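Local coordinates for protein enolase (alpha proteobacterium BAL199, PDB 3UGV) that probably catalyses a magnesium-dependent reaction on a carboxylate substrate, as in the mandelate racemase branch of the enolase superfamily, at residues A221-A235 against I242-Y256. Residues are numbered along the deposited sequence; the frame is centred on the assembly and turned at random.
With MG (magnesium ion), chain B.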
loop_
_atom_site.group_PDB
_atom_site.type_symbol
_atom_site.label_atom_id
_atom_site.label_comp_id
_atom_site.label_asym_id
_atom_site.label_seq_id
_atom_site.Cartn_x
_atom_site.Cartn_y
_atom_site.Cartn_z
ATOM N N ALA F 221 0.848 -37.897 -3.862
ATOM C CA ALA F 221 1.298 -36.519 -3.847
ATOM C C ALA F 221 2.808 -36.497 -3.678
ATOM O O ALA F 221 3.347 -37.299 -2.911
ATOM C CB ALA F 221 0.624 -35.760 -2.700
ATOM N N LEU F 222 3.483 -35.601 -4.401
ATOM C CA LEU F 222 4.915 -35.342 -4.194
ATOM C C LEU F 222 5.165 -33.939 -3.645
ATOM O O LEU F 222 4.731 -32.935 -4.222
ATOM C CB LEU F 222 5.714 -35.520 -5.481
ATOM C CG LEU F 222 5.651 -36.897 -6.122
ATOM C CD1 LEU F 222 6.490 -36.896 -7.386
ATOM C CD2 LEU F 222 6.150 -37.944 -5.149
ATOM N N MET F 223 5.845 -33.880 -2.510
ATOM C CA MET F 223 6.247 -32.615 -1.919
ATOM C C MET F 223 7.719 -32.458 -2.244
ATOM O O MET F 223 8.518 -33.346 -1.991
ATOM C CB MET F 223 6.055 -32.640 -0.400
ATOM C CG MET F 223 4.613 -32.676 0.087
ATOM S SD MET F 223 3.744 -34.230 -0.279
ATOM C CE MET F 223 2.642 -34.288 1.141
ATOM N N VAL F 224 8.092 -31.336 -2.820
ATOM C CA VAL F 224 9.471 -31.163 -3.221
ATOM C C VAL F 224 10.171 -30.165 -2.306
ATOM O O VAL F 224 9.641 -29.089 -2.022
ATOM C CB VAL F 224 9.563 -30.744 -4.698
ATOM C CG1 VAL F 224 10.761 -29.823 -4.952
ATOM C CG2 VAL F 224 9.604 -31.983 -5.589
ATOM N N ASP F 225 11.353 -30.541 -1.834
ATOM C CA ASP F 225 12.131 -29.698 -0.932
ATOM C C ASP F 225 13.512 -29.418 -1.504
ATOM O O ASP F 225 14.254 -30.351 -1.833
ATOM C CB ASP F 225 12.292 -30.386 0.422
ATOM C CG ASP F 225 12.728 -29.420 1.525
ATOM O OD1 ASP F 225 13.365 -28.368 1.242
ATOM O OD2 ASP F 225 12.417 -29.715 2.686
ATOM N N PHE F 226 13.860 -28.136 -1.612
ATOM C CA PHE F 226 15.167 -27.749 -2.136
ATOM C C PHE F 226 16.164 -27.504 -1.025
ATOM O O PHE F 226 17.339 -27.309 -1.286
ATOM C CB PHE F 226 15.061 -26.480 -2.964
ATOM C CG PHE F 226 14.527 -26.690 -4.342
ATOM C CD1 PHE F 226 15.369 -27.070 -5.370
ATOM C CD2 PHE F 226 13.187 -26.471 -4.622
ATOM C CE1 PHE F 226 14.886 -27.246 -6.660
ATOM C CE2 PHE F 226 12.692 -26.653 -5.911
ATOM C CZ PHE F 226 13.543 -27.046 -6.925
ATOM N N ASN F 227 15.685 -27.480 0.213
ATOM C CA ASN F 227 16.542 -27.218 1.362
ATOM C C ASN F 227 17.401 -25.967 1.243
ATOM O O ASN F 227 18.583 -26.010 1.546
ATOM C CB ASN F 227 17.430 -28.431 1.661
ATOM C CG ASN F 227 16.640 -29.587 2.243
ATOM O OD1 ASN F 227 16.179 -29.520 3.380
ATOM N ND2 ASN F 227 16.466 -30.650 1.459
ATOM N N GLN F 228 16.799 -24.861 0.808
ATOM C CA GLN F 228 17.477 -23.572 0.758
ATOM C C GLN F 228 18.681 -23.582 -0.181
ATOM O O GLN F 228 19.554 -22.734 -0.057
ATOM C CB GLN F 228 17.977 -23.189 2.158
ATOM C CG GLN F 228 16.903 -23.090 3.200
ATOM C CD GLN F 228 17.466 -22.671 4.550
ATOM O OE1 GLN F 228 18.020 -21.581 4.693
ATOM N NE2 GLN F 228 17.339 -23.547 5.547
ATOM N N GLY F 229 18.746 -24.535 -1.107
ATOM C CA GLY F 229 19.954 -24.706 -1.906
ATOM C C GLY F 229 20.165 -23.752 -3.071
ATOM O O GLY F 229 21.207 -23.791 -3.731
ATOM N N LEU F 230 19.184 -22.896 -3.343
ATOM C CA LEU F 230 19.249 -22.063 -4.539
ATOM C C LEU F 230 19.381 -20.605 -4.172
ATOM O O LEU F 230 18.934 -20.187 -3.109
ATOM C CB LEU F 230 17.998 -22.249 -5.394
ATOM C CG LEU F 230 17.572 -23.684 -5.676
ATOM C CD1 LEU F 230 16.361 -23.672 -6.582
ATOM C CD2 LEU F 230 18.715 -24.459 -6.320
ATOM N N ASP F 231 19.996 -19.831 -5.059
ATOM C CA ASP F 231 19.963 -18.379 -4.930
ATOM C C ASP F 231 18.752 -17.919 -5.729
ATOM O O ASP F 231 18.106 -18.742 -6.372
ATOM C CB ASP F 231 21.285 -17.726 -5.383
ATOM C CG ASP F 231 21.515 -17.783 -6.916
ATOM O OD1 ASP F 231 20.542 -17.835 -7.712
ATOM O OD2 ASP F 231 22.697 -17.745 -7.328
ATOM N N MET F 232 18.423 -16.632 -5.686
ATOM C CA MET F 232 17.188 -16.177 -6.299
ATOM C C MET F 232 17.126 -16.417 -7.804
ATOM O O MET F 232 16.077 -16.798 -8.328
ATOM C CB MET F 232 16.902 -14.712 -5.954
ATOM C CG MET F 232 16.043 -14.563 -4.714
ATOM S SD MET F 232 14.464 -15.446 -4.840
ATOM C CE MET F 232 13.607 -14.419 -6.042
ATOM N N ALA F 233 18.238 -16.195 -8.500
ATOM C CA ALA F 233 18.265 -16.421 -9.943
ATOM C C ALA F 233 17.984 -17.888 -10.253
ATOM O O ALA F 233 17.068 -18.215 -11.021
ATOM C CB ALA F 233 19.582 -15.998 -10.530
ATOM N N GLU F 234 18.752 -18.774 -9.636
ATOM C CA GLU F 234 18.530 -20.199 -9.827
ATOM C C GLU F 234 17.112 -20.577 -9.433
ATOM O O GLU F 234 16.503 -21.442 -10.056
ATOM C CB GLU F 234 19.542 -21.020 -9.027
ATOM C CG GLU F 234 20.980 -20.864 -9.507
ATOM C CD GLU F 234 22.007 -21.371 -8.482
ATOM O OE1 GLU F 234 21.686 -21.441 -7.263
ATOM O OE2 GLU F 234 23.145 -21.693 -8.906
ATOM N N ALA F 235 16.570 -19.935 -8.402
ATOM C CA ALA F 235 15.247 -20.342 -7.946
ATOM C C ALA F 235 14.156 -19.931 -8.926
ATOM O O ALA F 235 13.166 -20.642 -9.106
ATOM C CB ALA F 235 14.948 -19.806 -6.556
ATOM N N ILE F 242 9.397 -26.397 -12.882
ATOM C CA ILE F 242 8.584 -27.451 -12.278
ATOM C C ILE F 242 7.178 -27.030 -11.894
ATOM O O ILE F 242 6.411 -27.843 -11.339
ATOM C CB ILE F 242 9.241 -28.063 -11.029
ATOM C CG1 ILE F 242 9.577 -26.977 -10.009
ATOM C CG2 ILE F 242 10.481 -28.862 -11.397
ATOM C CD1 ILE F 242 10.213 -27.543 -8.747
ATOM N N ASP F 243 6.828 -25.780 -12.188
ATOM C CA ASP F 243 5.544 -25.246 -11.735
ATOM C C ASP F 243 4.356 -25.947 -12.390
ATOM O O ASP F 243 3.246 -25.888 -11.881
ATOM C CB ASP F 243 5.462 -23.741 -11.963
ATOM C CG ASP F 243 4.405 -23.083 -11.091
ATOM O OD1 ASP F 243 4.171 -23.582 -9.980
ATOM O OD2 ASP F 243 3.817 -22.067 -11.505
ATOM N N ASP F 244 4.586 -26.631 -13.507
ATOM C CA ASP F 244 3.489 -27.351 -14.165
ATOM C C ASP F 244 3.534 -28.872 -14.028
ATOM O O ASP F 244 2.743 -29.572 -14.657
ATOM C CB ASP F 244 3.394 -26.956 -15.638
ATOM C CG ASP F 244 3.060 -25.490 -15.819
ATOM O OD1 ASP F 244 2.466 -24.904 -14.887
ATOM O OD2 ASP F 244 3.390 -24.922 -16.883
ATOM N N LEU F 245 4.451 -29.380 -13.208
ATOM C CA LEU F 245 4.541 -30.815 -12.957
ATOM C C LEU F 245 3.360 -31.380 -12.177
ATOM O O LEU F 245 3.140 -32.585 -12.180
ATOM C CB LEU F 245 5.804 -31.144 -12.173
ATOM C CG LEU F 245 7.162 -31.151 -12.866
ATOM C CD1 LEU F 245 8.148 -31.850 -11.949
ATOM C CD2 LEU F 245 7.080 -31.859 -14.214
ATOM N N GLY F 246 2.629 -30.532 -11.464
ATOM C CA GLY F 246 1.572 -31.034 -10.598
ATOM C C GLY F 246 2.044 -31.441 -9.206
ATOM O O GLY F 246 1.443 -32.307 -8.581
ATOM N N LEU F 247 3.106 -30.807 -8.707
ATOM C CA LEU F 247 3.609 -31.086 -7.354
ATOM C C LEU F 247 2.626 -30.623 -6.288
ATOM O O LEU F 247 1.844 -29.693 -6.519
ATOM C CB LEU F 247 4.944 -30.376 -7.124
ATOM C CG LEU F 247 6.032 -30.700 -8.139
ATOM C CD1 LEU F 247 7.202 -29.760 -7.956
ATOM C CD2 LEU F 247 6.450 -32.177 -8.002
ATOM N N GLU F 248 2.662 -31.271 -5.127
ATOM C CA GLU F 248 1.803 -30.892 -4.009
ATOM C C GLU F 248 2.274 -29.547 -3.438
ATOM O O GLU F 248 1.474 -28.669 -3.145
ATOM C CB GLU F 248 1.842 -31.953 -2.920
ATOM C CG GLU F 248 1.125 -31.554 -1.626
ATOM C CD GLU F 248 -0.379 -31.771 -1.669
ATOM O OE1 GLU F 248 -0.881 -32.332 -2.673
ATOM O OE2 GLU F 248 -1.059 -31.396 -0.684
ATOM N N TRP F 249 3.583 -29.385 -3.300
ATOM C CA TRP F 249 4.141 -28.075 -2.988
ATOM C C TRP F 249 5.620 -28.026 -3.275
ATOM O O TRP F 249 6.249 -29.066 -3.466
ATOM C CB TRP F 249 3.884 -27.686 -1.531
ATOM C CG TRP F 249 4.670 -28.446 -0.475
ATOM C CD1 TRP F 249 6.036 -28.519 -0.340
ATOM C CD2 TRP F 249 4.125 -29.162 0.642
ATOM N NE1 TRP F 249 6.365 -29.270 0.770
ATOM C CE2 TRP F 249 5.209 -29.659 1.396
ATOM C CE3 TRP F 249 2.823 -29.431 1.077
ATOM C CZ2 TRP F 249 5.027 -30.419 2.546
ATOM C CZ3 TRP F 249 2.649 -30.188 2.219
ATOM C CH2 TRP F 249 3.741 -30.675 2.937
ATOM N N ILE F 250 6.160 -26.810 -3.298
ATOM C CA ILE F 250 7.595 -26.574 -3.416
ATOM C C ILE F 250 8.111 -25.908 -2.132
ATOM O O ILE F 250 7.589 -24.869 -1.692
ATOM C CB ILE F 250 7.896 -25.673 -4.616
ATOM C CG1 ILE F 250 7.449 -26.353 -5.911
ATOM C CG2 ILE F 250 9.373 -25.310 -4.678
ATOM C CD1 ILE F 250 7.367 -25.380 -7.069
ATOM N N GLU F 251 9.147 -26.496 -1.542
ATOM C CA GLU F 251 9.570 -26.112 -0.201
ATOM C C GLU F 251 10.937 -25.448 -0.196
ATOM O O GLU F 251 11.873 -25.964 -0.807
ATOM C CB GLU F 251 9.581 -27.352 0.694
ATOM C CG GLU F 251 9.749 -27.099 2.167
ATOM C CD GLU F 251 9.685 -28.396 2.971
ATOM O OE1 GLU F 251 8.812 -29.258 2.678
ATOM O OE2 GLU F 251 10.518 -28.558 3.885
ATOM N N GLU F 252 11.010 -24.296 0.481
ATOM C CA GLU F 252 12.249 -23.533 0.756
ATOM C C GLU F 252 13.294 -23.524 -0.354
ATOM O O GLU F 252 14.387 -24.093 -0.203
ATOM C CB GLU F 252 12.900 -23.999 2.066
ATOM C CG GLU F 252 12.136 -23.583 3.313
ATOM C CD GLU F 252 12.893 -23.862 4.607
ATOM O OE1 GLU F 252 13.587 -24.907 4.692
ATOM O OE2 GLU F 252 12.782 -23.032 5.546
ATOM N N PRO F 253 12.972 -22.887 -1.482
ATOM C CA PRO F 253 13.986 -22.900 -2.542
ATOM C C PRO F 253 15.221 -22.060 -2.199
ATOM O O PRO F 253 16.295 -22.379 -2.683
ATOM C CB PRO F 253 13.246 -22.306 -3.753
ATOM C CG PRO F 253 11.992 -21.691 -3.202
ATOM C CD PRO F 253 11.659 -22.419 -1.951
ATOM N N VAL F 254 15.063 -21.010 -1.392
ATOM C CA VAL F 254 16.162 -20.092 -1.091
ATOM C C VAL F 254 16.344 -19.952 0.406
ATOM O O VAL F 254 15.588 -20.532 1.176
ATOM C CB VAL F 254 15.951 -18.682 -1.713
ATOM C CG1 VAL F 254 15.758 -18.785 -3.213
ATOM C CG2 VAL F 254 14.772 -17.962 -1.063
ATOM N N VAL F 255 17.360 -19.199 0.816
ATOM C CA VAL F 255 17.692 -19.074 2.234
ATOM C C VAL F 255 16.523 -18.490 3.043
ATOM O O VAL F 255 15.872 -17.535 2.633
ATOM C CB VAL F 255 18.976 -18.248 2.455
ATOM C CG1 VAL F 255 18.757 -16.814 2.025
ATOM C CG2 VAL F 255 19.379 -18.309 3.911
ATOM N N TYR F 256 16.279 -19.073 4.211
ATOM C CA TYR F 256 14.986 -18.963 4.873
ATOM C C TYR F 256 14.533 -17.581 5.292
ATOM O O TYR F 256 13.333 -17.372 5.458
ATOM C CB TYR F 256 14.892 -19.927 6.065
ATOM C CG TYR F 256 15.694 -19.555 7.326
ATOM C CD1 TYR F 256 15.268 -18.531 8.187
ATOM C CD2 TYR F 256 16.835 -20.276 7.683
ATOM C CE1 TYR F 256 15.979 -18.224 9.362
ATOM C CE2 TYR F 256 17.553 -19.978 8.855
ATOM C CZ TYR F 256 17.124 -18.957 9.683
ATOM O OH TYR F 256 17.846 -18.679 10.827
HETATM MG MG MG B . 12.222 -29.147 4.568
HETATM O O HOH W 1 1.539 -33.991 -6.283
HETATM O O HOH W 2 14.195 -29.555 5.107
HETATM O O HOH W 3 19.323 -18.285 -1.173
HETATM O O HOH W 4 11.891 -30.909 5.664
HETATM O O HOH W 5 13.027 -27.400 3.689
#
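Asp225 and Glu251 both turn CG away from their backbone N (chi1 -163° and -169°), and this shared choice carries the two carboxylates off the same face of a parallel strand pair to one magnesium ion. Asp225 OD2 binds the magnesium ion at 2.0 Å and Glu251 OE2 binds it at 1.9 Å. Asp225 OD2 and Glu251 OE2 stand 2.5 Å apart, a separation explained by the shared metal; Glu277 and three waters complete the site. The second oxygens steady the ligands: Asp225 OD1 accepts from Asn227 N in an Asx turn, while Glu251 OE1 takes Trp249 NE1 (3.1 Å) on its anti lone pair and also forms a salt bridge with Lys194.

On the same face, Met223 CG sits 3.3 Å from the centroid of the six-membered ring of Trp249, only 12° off the normal, a CH-pi contact; the sulfur lies farther above that face. Replacing Trp249 by an alanine would probably leave Met223 CG without its aromatic platform and Glu251 OE1 without an N-H donor, with Lys194 left to hold that oxygen.

The backbones confirm the parallel pairing: the hydrogen bond from Val224 N to Trp249 O is nearly straight, and Phe226 N makes another to Glu251 O at 3.1 Å. The Phe226 ring lies alongside Ile250, whose side chain points to the opposite side of the sheet from the metal ligands; Ile250 CG2 meets the ring in plane at its edge, with Leu230 CD1 over one face. Beyond the strands, Gln228 N donates to Glu252 O, and Gln228 OE1 receives Tyr256 N from above the amide plane.

Strands 221-225 and 249-251, joined through helix 232-242, form a beta-alpha-beta unit of the enolase-type barrel. With two anionic ligands on adjacent strand ends, the magnesium probably offsets their mutual repulsion.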